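Glycosaminoglycan xylosylkinase (Hydra vulgaris, PDB 5XOM) probably phosphorylates the xylose of glycosaminoglycan linkers, as a member of the Fam20 family of secretory-pathway kinases. Local coordinates at residues Ala138-Arg143 against Lys345-Asp350; Pro224-Arg229 against His279-Ile284. One frame throughout, in Å; residues are numbered along the deposited sequence.

Contact 1 closes a long loop of the chain, and contact 2 is nested inside it: 138-143 comes first, then 224-229, 279-284 and 345-350. Their centres lie 25 Å apart, on opposite sides of the chain's centre, and they do not touch. Contact 1 joins helix 132-144 to segment 345-350, which runs from helix 339-347 into a turn, close to the five-stranded antiparallel sheet. Contact 2 sits at one end of the three-stranded sheet 221-224, 280-286 and 289-292. Helix 259-273 connects the two regions: F269 packs on A138 and L141 of helix 132-144, behind contact 1, and L263 on H225, P226 and Y281 of contact 2. The arrangement is consistent with a two-lobed, kinase-like fold.

Contact 1: residues Ala138-Arg143 against Lys345-Asp350; sequences AFHLDR and KRLSID
H140 and L347 are in van der Waals contact. CD2 of L347 lies 3.6 Å from CD2 of H140 and 3.8 Å from its CB. The two side chains run alongside and antiparallel to one another. The H140 ring also meets the CB of R346 through ND1 and, more loosely, CD1 of I349. The carbonyl O of R346 stands over one face of the ring, towards its rim. On the opposite face F139 CD2 sits over the centre, 3.7 Å above the plane.

The helix carrying H140, 132-144, comes, along the chain, between strands 106-112 and 153-159 of the five-stranded antiparallel sheet. That is the place of helix αC in the N-lobe of protein kinases, and it is probably its counterpart here. Residues 345-350 run from helix 339-347 into a type I turn, L347 to D350. I349 in this turn also packs on F45 of the second subunit.

The polar links across the contact run through two waters, both in the plane of the H140 ring. One lies 2.8 Å from H140 NE2 and donates to D350 OD1; D350 OD1 also accepts from the backbone N of G155. The other lies 2.8 Å from H140 ND1. It accepts from NH1 of R143 and from NH1 of R346. With both ring nitrogens engaged, the imidazole is held against rotation.

Like charges also come close. NH1 of R143 and NH1 of R346 are 3.7 Å apart, their guanidinium planes 47° to each other. The shared water sits to one side and accepts from both nitrogens. R346 reaches it with a chain extended from CG to NE, whereas R143 bends at chi3 (68°). NH2 of R143 donates to V64 O.

Contact 2: residues Pro224-Arg229 against His279-Ile284; sequences PHPWRR and HHYEYI
H279 and R228 meet at the start of the second segment. The backbone O of H279 accepts from H225 N at 2.8 Å in a fairly straight bond, 164° at the hydrogen. The same oxygen is 3.4 Å from CB of R228, and the CB atoms of R228 and H279 are 3.8 Å apart. The R228 chain then leads away. Its NH1 bonds to H225 O, which also accepts from R228 N on the opposite face of the carbonyl plane. The side-chain bond adds to the backbone bond that closes the type I turn from H225 to R228.

H280 comes next, and its ND1 is hydrogen-bonded to ND1 of H279 at 2.8 Å. CB of H280 points away from 224-229, but chi1 of -73° puts CG beside the backbone N and brings the ring back over P224. CA of P224 sits over the ring face, 4.0 Å from the centroid, in a CH-pi contact. P224 and H280 form an antiparallel, non-hydrogen-bonded pair.

Y281 follows. CA of H225 lies at the edge of the Y281 ring, near its plane, 3.8 Å from CD2 of Y281. The edge of Y281 also points at the face of the H225 ring in an offset edge-to-face pair, with planes at 84°. P226 CD touches Y281 CE2 at 4.1 Å. The hydroxyl of Y281 is hydrogen-bonded to Y254 and R259.

From H280 on the strand runs antiparallel to 221-224, Y281 bonding L223 and Y283 bonding L221. E282 and I284 bond I293 and M291 on the other side. H279 and H280 end an Asp-Arg-His-His sequence, consistent with the Fam20 catalytic loop. A short hairpin following that loop is characteristic of the kinase C-lobe.

Contact 1: residues Ala138-Arg143 against Lys345-Asp350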
loop_
_atom_site.group_PDB
_atom_site.type_symbol
_atom_site.label_atom_id
_atom_site.label_comp_id
_atom_site.label_asym_id
_atom_site.label_seq_id
_atom_site.Cartn_x
_atom_site.Cartn_y
_atom_site.Cartn_z
ATOM N N ALA A 138 -7.152 -18.278 -9.116
ATOM C CA ALA A 138 -7.737 -18.241 -7.779
ATOM C C ALA A 138 -7.062 -17.187 -6.905
ATOM O O ALA A 138 -7.721 -16.523 -6.099
ATOM C CB ALA A 138 -7.636 -19.621 -7.127
ATOM N N PHE A 139 -5.748 -17.012 -7.052
ATOM C CA PHE A 139 -5.068 -16.008 -6.247
ATOM C C PHE A 139 -5.539 -14.599 -6.600
ATOM O O PHE A 139 -5.855 -13.804 -5.709
ATOM C CB PHE A 139 -3.553 -16.139 -6.407
ATOM C CG PHE A 139 -2.807 -14.877 -6.116
ATOM C CD1 PHE A 139 -2.751 -14.361 -4.829
ATOM C CD2 PHE A 139 -2.148 -14.206 -7.133
ATOM C CE1 PHE A 139 -2.062 -13.191 -4.567
ATOM C CE2 PHE A 139 -1.456 -13.039 -6.880
ATOM C CZ PHE A 139 -1.413 -12.529 -5.597
ATOM N N HIS A 140 -5.645 -14.280 -7.890
ATOM C CA HIS A 140 -6.098 -12.938 -8.246
ATOM C C HIS A 140 -7.567 -12.733 -7.920
ATOM O O HIS A 140 -7.971 -11.618 -7.574
ATOM C CB HIS A 140 -5.826 -12.653 -9.717
ATOM C CG HIS A 140 -4.377 -12.469 -10.011
ATOM N ND1 HIS A 140 -3.688 -11.335 -9.640
ATOM C CD2 HIS A 140 -3.476 -13.282 -10.609
ATOM C CE1 HIS A 140 -2.423 -11.455 -10.004
ATOM N NE2 HIS A 140 -2.269 -12.627 -10.594
ATOM N N LEU A 141 -8.384 -13.780 -8.014
ATOM C CA LEU A 141 -9.777 -13.603 -7.639
ATOM C C LEU A 141 -9.910 -13.403 -6.135
ATOM O O LEU A 141 -10.805 -12.687 -5.679
ATOM C CB LEU A 141 -10.617 -14.793 -8.105
ATOM C CG LEU A 141 -12.046 -14.772 -7.580
ATOM C CD1 LEU A 141 -12.842 -13.785 -8.423
ATOM C CD2 LEU A 141 -12.700 -16.149 -7.614
ATOM N N ASP A 142 -9.003 -13.999 -5.361
ATOM C CA ASP A 142 -9.016 -13.823 -3.911
ATOM C C ASP A 142 -8.761 -12.366 -3.533
ATOM O O ASP A 142 -9.406 -11.833 -2.625
ATOM C CB ASP A 142 -7.963 -14.738 -3.286
ATOM C CG ASP A 142 -7.653 -14.392 -1.842
ATOM O OD1 ASP A 142 -6.759 -13.552 -1.603
ATOM O OD2 ASP A 142 -8.284 -14.973 -0.939
ATOM N N ARG A 143 -7.865 -11.689 -4.262
ATOM C CA ARG A 143 -7.654 -10.259 -4.043
ATOM C C ARG A 143 -8.818 -9.440 -4.591
ATOM O O ARG A 143 -9.274 -8.491 -3.942
ATOM C CB ARG A 143 -6.339 -9.825 -4.684
ATOM C CG ARG A 143 -5.157 -10.637 -4.209
ATOM C CD ARG A 143 -3.849 -10.060 -4.691
ATOM N NE ARG A 143 -3.571 -8.777 -4.050
ATOM C CZ ARG A 143 -3.478 -7.626 -4.705
ATOM N NH1 ARG A 143 -3.624 -7.596 -6.025
ATOM N NH2 ARG A 143 -3.225 -6.504 -4.048
ATOM N N LYS A 345 -8.453 -8.564 -16.428
ATOM C CA LYS A 345 -7.507 -7.452 -16.489
ATOM C C LYS A 345 -6.313 -7.693 -15.575
ATOM O O LYS A 345 -5.177 -7.358 -15.929
ATOM C CB LYS A 345 -8.202 -6.140 -16.132
ATOM C CG LYS A 345 -9.030 -5.561 -17.264
ATOM C CD LYS A 345 -9.840 -4.357 -16.806
ATOM C CE LYS A 345 -10.677 -3.790 -17.940
ATOM N NZ LYS A 345 -11.548 -2.681 -17.468
ATOM N N ARG A 346 -6.547 -8.267 -14.391
ATOM C CA ARG A 346 -5.428 -8.580 -13.507
ATOM C C ARG A 346 -4.649 -9.790 -13.990
ATOM O O ARG A 346 -3.422 -9.826 -13.851
ATOM C CB ARG A 346 -5.930 -8.828 -12.088
ATOM C CG ARG A 346 -6.777 -7.714 -11.538
ATOM C CD ARG A 346 -7.488 -8.175 -10.284
ATOM N NE ARG A 346 -8.077 -7.072 -9.538
ATOM C CZ ARG A 346 -7.799 -6.800 -8.268
ATOM N NH1 ARG A 346 -6.937 -7.552 -7.598
ATOM N NH2 ARG A 346 -8.383 -5.775 -7.665
ATOM N N LEU A 347 -5.327 -10.783 -14.580
ATOM C CA LEU A 347 -4.613 -11.954 -15.067
ATOM C C LEU A 347 -3.721 -11.607 -16.249
ATOM O O LEU A 347 -2.727 -12.298 -16.480
ATOM C CB LEU A 347 -5.598 -13.069 -15.463
ATOM C CG LEU A 347 -6.552 -13.608 -14.388
ATOM C CD1 LEU A 347 -7.566 -14.587 -14.998
ATOM C CD2 LEU A 347 -5.798 -14.245 -13.210
ATOM N N SER A 348 -4.038 -10.536 -16.982
ATOM C CA SER A 348 -3.277 -10.157 -18.166
ATOM C C SER A 348 -1.861 -9.702 -17.848
ATOM O O SER A 348 -1.057 -9.557 -18.774
ATOM C CB SER A 348 -3.999 -9.042 -18.921
ATOM O OG SER A 348 -3.921 -7.824 -18.203
ATOM N N ILE A 349 -1.529 -9.466 -16.576
ATOM C CA ILE A 349 -0.153 -9.128 -16.220
ATOM C C ILE A 349 0.716 -10.362 -16.015
ATOM O O ILE A 349 1.950 -10.236 -15.968
ATOM C CB ILE A 349 -0.099 -8.270 -14.937
ATOM C CG1 ILE A 349 -0.315 -9.157 -13.712
ATOM C CG2 ILE A 349 -1.161 -7.158 -14.971
ATOM C CD1 ILE A 349 -0.470 -8.409 -12.426
ATOM N N ASP A 350 0.111 -11.576 -15.915
ATOM C CA ASP A 350 0.937 -12.716 -15.538
ATOM C C ASP A 350 1.696 -13.242 -16.756
ATOM O O ASP A 350 1.189 -13.170 -17.878
ATOM C CB ASP A 350 0.063 -13.813 -14.918
ATOM C CG ASP A 350 0.856 -15.044 -14.517
ATOM O OD1 ASP A 350 1.115 -15.180 -13.300
ATOM O OD2 ASP A 350 1.230 -15.863 -15.386
HETATM O O HOH W 1 0.276 -13.676 -11.232
HETATM O O HOH W 2 -4.574 -9.106 -8.159
#

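Contact 2: residues Pro224-Arg229 against His279-Ile284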
loop_
_atom_site.group_PDB
_atom_site.type_symbol
_atom_site.label_atom_id
_atom_site.label_comp_id
_atom_site.label_asym_id
_atom_site.label_seq_id
_atom_site.Cartn_x
_atom_site.Cartn_y
_atom_site.Cartn_z
ATOM N N PRO A 224 -10.432 -31.361 9.478
ATOM C CA PRO A 224 -11.393 -31.828 8.469
ATOM C C PRO A 224 -12.534 -30.836 8.288
ATOM O O PRO A 224 -13.032 -30.251 9.253
ATOM C CB PRO A 224 -11.896 -33.162 9.042
ATOM C CG PRO A 224 -11.591 -33.096 10.500
ATOM C CD PRO A 224 -10.344 -32.278 10.627
ATOM N N HIS A 225 -12.952 -30.661 7.038
ATOM C CA HIS A 225 -14.057 -29.759 6.726
ATOM C C HIS A 225 -15.379 -30.427 7.094
ATOM O O HIS A 225 -15.639 -31.551 6.654
ATOM C CB HIS A 225 -14.056 -29.406 5.243
ATOM C CG HIS A 225 -14.790 -28.142 4.917
ATOM N ND1 HIS A 225 -16.143 -27.991 5.131
ATOM C CD2 HIS A 225 -14.367 -26.985 4.354
ATOM C CE1 HIS A 225 -16.517 -26.786 4.741
ATOM N NE2 HIS A 225 -15.459 -26.156 4.261
ATOM N N PRO A 226 -16.221 -29.788 7.916
ATOM C CA PRO A 226 -17.515 -30.398 8.268
ATOM C C PRO A 226 -18.358 -30.771 7.057
ATOM O O PRO A 226 -19.220 -31.649 7.149
ATOM C CB PRO A 226 -18.194 -29.314 9.114
ATOM C CG PRO A 226 -17.064 -28.556 9.722
ATOM C CD PRO A 226 -15.971 -28.550 8.674
ATOM N N TRP A 227 -18.127 -30.114 5.918
ATOM C CA TRP A 227 -18.890 -30.381 4.705
ATOM C C TRP A 227 -18.094 -31.173 3.673
ATOM O O TRP A 227 -18.434 -31.155 2.486
ATOM C CB TRP A 227 -19.397 -29.068 4.107
ATOM C CG TRP A 227 -20.595 -28.531 4.835
ATOM C CD1 TRP A 227 -21.904 -28.776 4.541
ATOM C CD2 TRP A 227 -20.596 -27.669 5.982
ATOM N NE1 TRP A 227 -22.721 -28.121 5.432
ATOM C CE2 TRP A 227 -21.944 -27.433 6.326
ATOM C CE3 TRP A 227 -19.591 -27.072 6.750
ATOM C CZ2 TRP A 227 -22.312 -26.625 7.401
ATOM C CZ3 TRP A 227 -19.957 -26.269 7.817
ATOM C CH2 TRP A 227 -21.306 -26.053 8.133
ATOM N N ARG A 228 -17.055 -31.884 4.105
ATOM C CA ARG A 228 -16.267 -32.698 3.192
ATOM C C ARG A 228 -17.109 -33.817 2.585
ATOM O O ARG A 228 -18.129 -34.241 3.136
ATOM C CB ARG A 228 -15.054 -33.289 3.912
ATOM C CG ARG A 228 -15.386 -34.290 5.012
ATOM C CD ARG A 228 -14.146 -34.574 5.848
ATOM N NE ARG A 228 -14.385 -35.556 6.904
ATOM C CZ ARG A 228 -14.921 -35.268 8.087
ATOM N NH1 ARG A 228 -15.287 -34.025 8.373
ATOM N NH2 ARG A 228 -15.097 -36.227 8.989
ATOM N N ARG A 229 -16.660 -34.296 1.430
ATOM C CA ARG A 229 -17.328 -35.372 0.722
ATOM C C ARG A 229 -16.842 -36.723 1.234
ATOM O O ARG A 229 -15.880 -36.823 2.001
ATOM C CB ARG A 229 -17.091 -35.246 -0.783
ATOM C CG ARG A 229 -17.602 -33.941 -1.326
ATOM C CD ARG A 229 -17.074 -33.611 -2.706
ATOM N NE ARG A 229 -17.512 -32.267 -3.060
ATOM C CZ ARG A 229 -18.709 -31.987 -3.560
ATOM N NH1 ARG A 229 -19.581 -32.961 -3.778
ATOM N NH2 ARG A 229 -19.036 -30.733 -3.841
ATOM N N HIS A 279 -11.592 -30.949 1.294
ATOM C CA HIS A 279 -12.077 -31.874 2.314
ATOM C C HIS A 279 -11.441 -31.610 3.674
ATOM O O HIS A 279 -12.067 -31.871 4.709
ATOM C CB HIS A 279 -11.832 -33.323 1.875
ATOM C CG HIS A 279 -10.439 -33.587 1.392
ATOM N ND1 HIS A 279 -9.358 -33.673 2.244
ATOM C CD2 HIS A 279 -9.951 -33.791 0.145
ATOM C CE1 HIS A 279 -8.264 -33.912 1.541
ATOM N NE2 HIS A 279 -8.596 -33.989 0.265
ATOM N N HIS A 280 -10.215 -31.094 3.693
ATOM C CA HIS A 280 -9.592 -30.551 4.893
ATOM C C HIS A 280 -9.264 -29.088 4.642
ATOM O O HIS A 280 -8.773 -28.735 3.567
ATOM C CB HIS A 280 -8.307 -31.304 5.263
ATOM C CG HIS A 280 -8.541 -32.668 5.828
ATOM N ND1 HIS A 280 -9.017 -33.717 5.072
ATOM C CD2 HIS A 280 -8.359 -33.157 7.077
ATOM C CE1 HIS A 280 -9.122 -34.793 5.831
ATOM N NE2 HIS A 280 -8.729 -34.479 7.053
ATOM N N TYR A 281 -9.536 -28.234 5.622
ATOM C CA TYR A 281 -9.180 -26.830 5.506
ATOM C C TYR A 281 -7.993 -26.520 6.408
ATOM O O TYR A 281 -7.665 -27.275 7.328
ATOM C CB TYR A 281 -10.374 -25.919 5.829
ATOM C CG TYR A 281 -10.837 -25.933 7.272
ATOM C CD1 TYR A 281 -10.303 -25.047 8.201
ATOM C CD2 TYR A 281 -11.818 -26.817 7.701
ATOM C CE1 TYR A 281 -10.726 -25.042 9.514
ATOM C CE2 TYR A 281 -12.251 -26.821 9.017
ATOM C CZ TYR A 281 -11.699 -25.929 9.919
ATOM O OH TYR A 281 -12.117 -25.921 11.231
ATOM N N GLU A 282 -7.339 -25.401 6.118
ATOM C CA GLU A 282 -6.141 -24.983 6.829
ATOM C C GLU A 282 -6.305 -23.542 7.291
ATOM O O GLU A 282 -6.964 -22.735 6.628
ATOM C CB GLU A 282 -4.900 -25.132 5.938
ATOM C CG GLU A 282 -4.534 -26.583 5.645
ATOM C CD GLU A 282 -3.486 -26.732 4.555
ATOM O OE1 GLU A 282 -2.333 -27.084 4.880
ATOM O OE2 GLU A 282 -3.814 -26.501 3.369
ATOM N N TYR A 283 -5.699 -23.224 8.435
ATOM C CA TYR A 283 -5.875 -21.907 9.028
ATOM C C TYR A 283 -4.606 -21.475 9.749
ATOM O O TYR A 283 -3.794 -22.308 10.162
ATOM C CB TYR A 283 -7.077 -21.882 9.983
ATOM C CG TYR A 283 -6.972 -22.773 11.205
ATOM C CD1 TYR A 283 -7.344 -24.113 11.150
ATOM C CD2 TYR A 283 -6.547 -22.263 12.425
ATOM C CE1 TYR A 283 -7.268 -24.928 12.279
ATOM C CE2 TYR A 283 -6.470 -23.068 13.560
ATOM C CZ TYR A 283 -6.831 -24.397 13.480
ATOM O OH TYR A 283 -6.751 -25.190 14.604
ATOM N N ILE A 284 -4.430 -20.158 9.862
ATOM C CA ILE A 284 -3.373 -19.568 10.669
ATOM C C ILE A 284 -3.998 -19.079 11.968
ATOM O O ILE A 284 -5.214 -18.900 12.072
ATOM C CB ILE A 284 -2.641 -18.415 9.938
ATOM C CG1 ILE A 284 -3.632 -17.317 9.536
ATOM C CG2 ILE A 284 -1.881 -18.947 8.725
ATOM C CD1 ILE A 284 -2.973 -16.072 8.941
#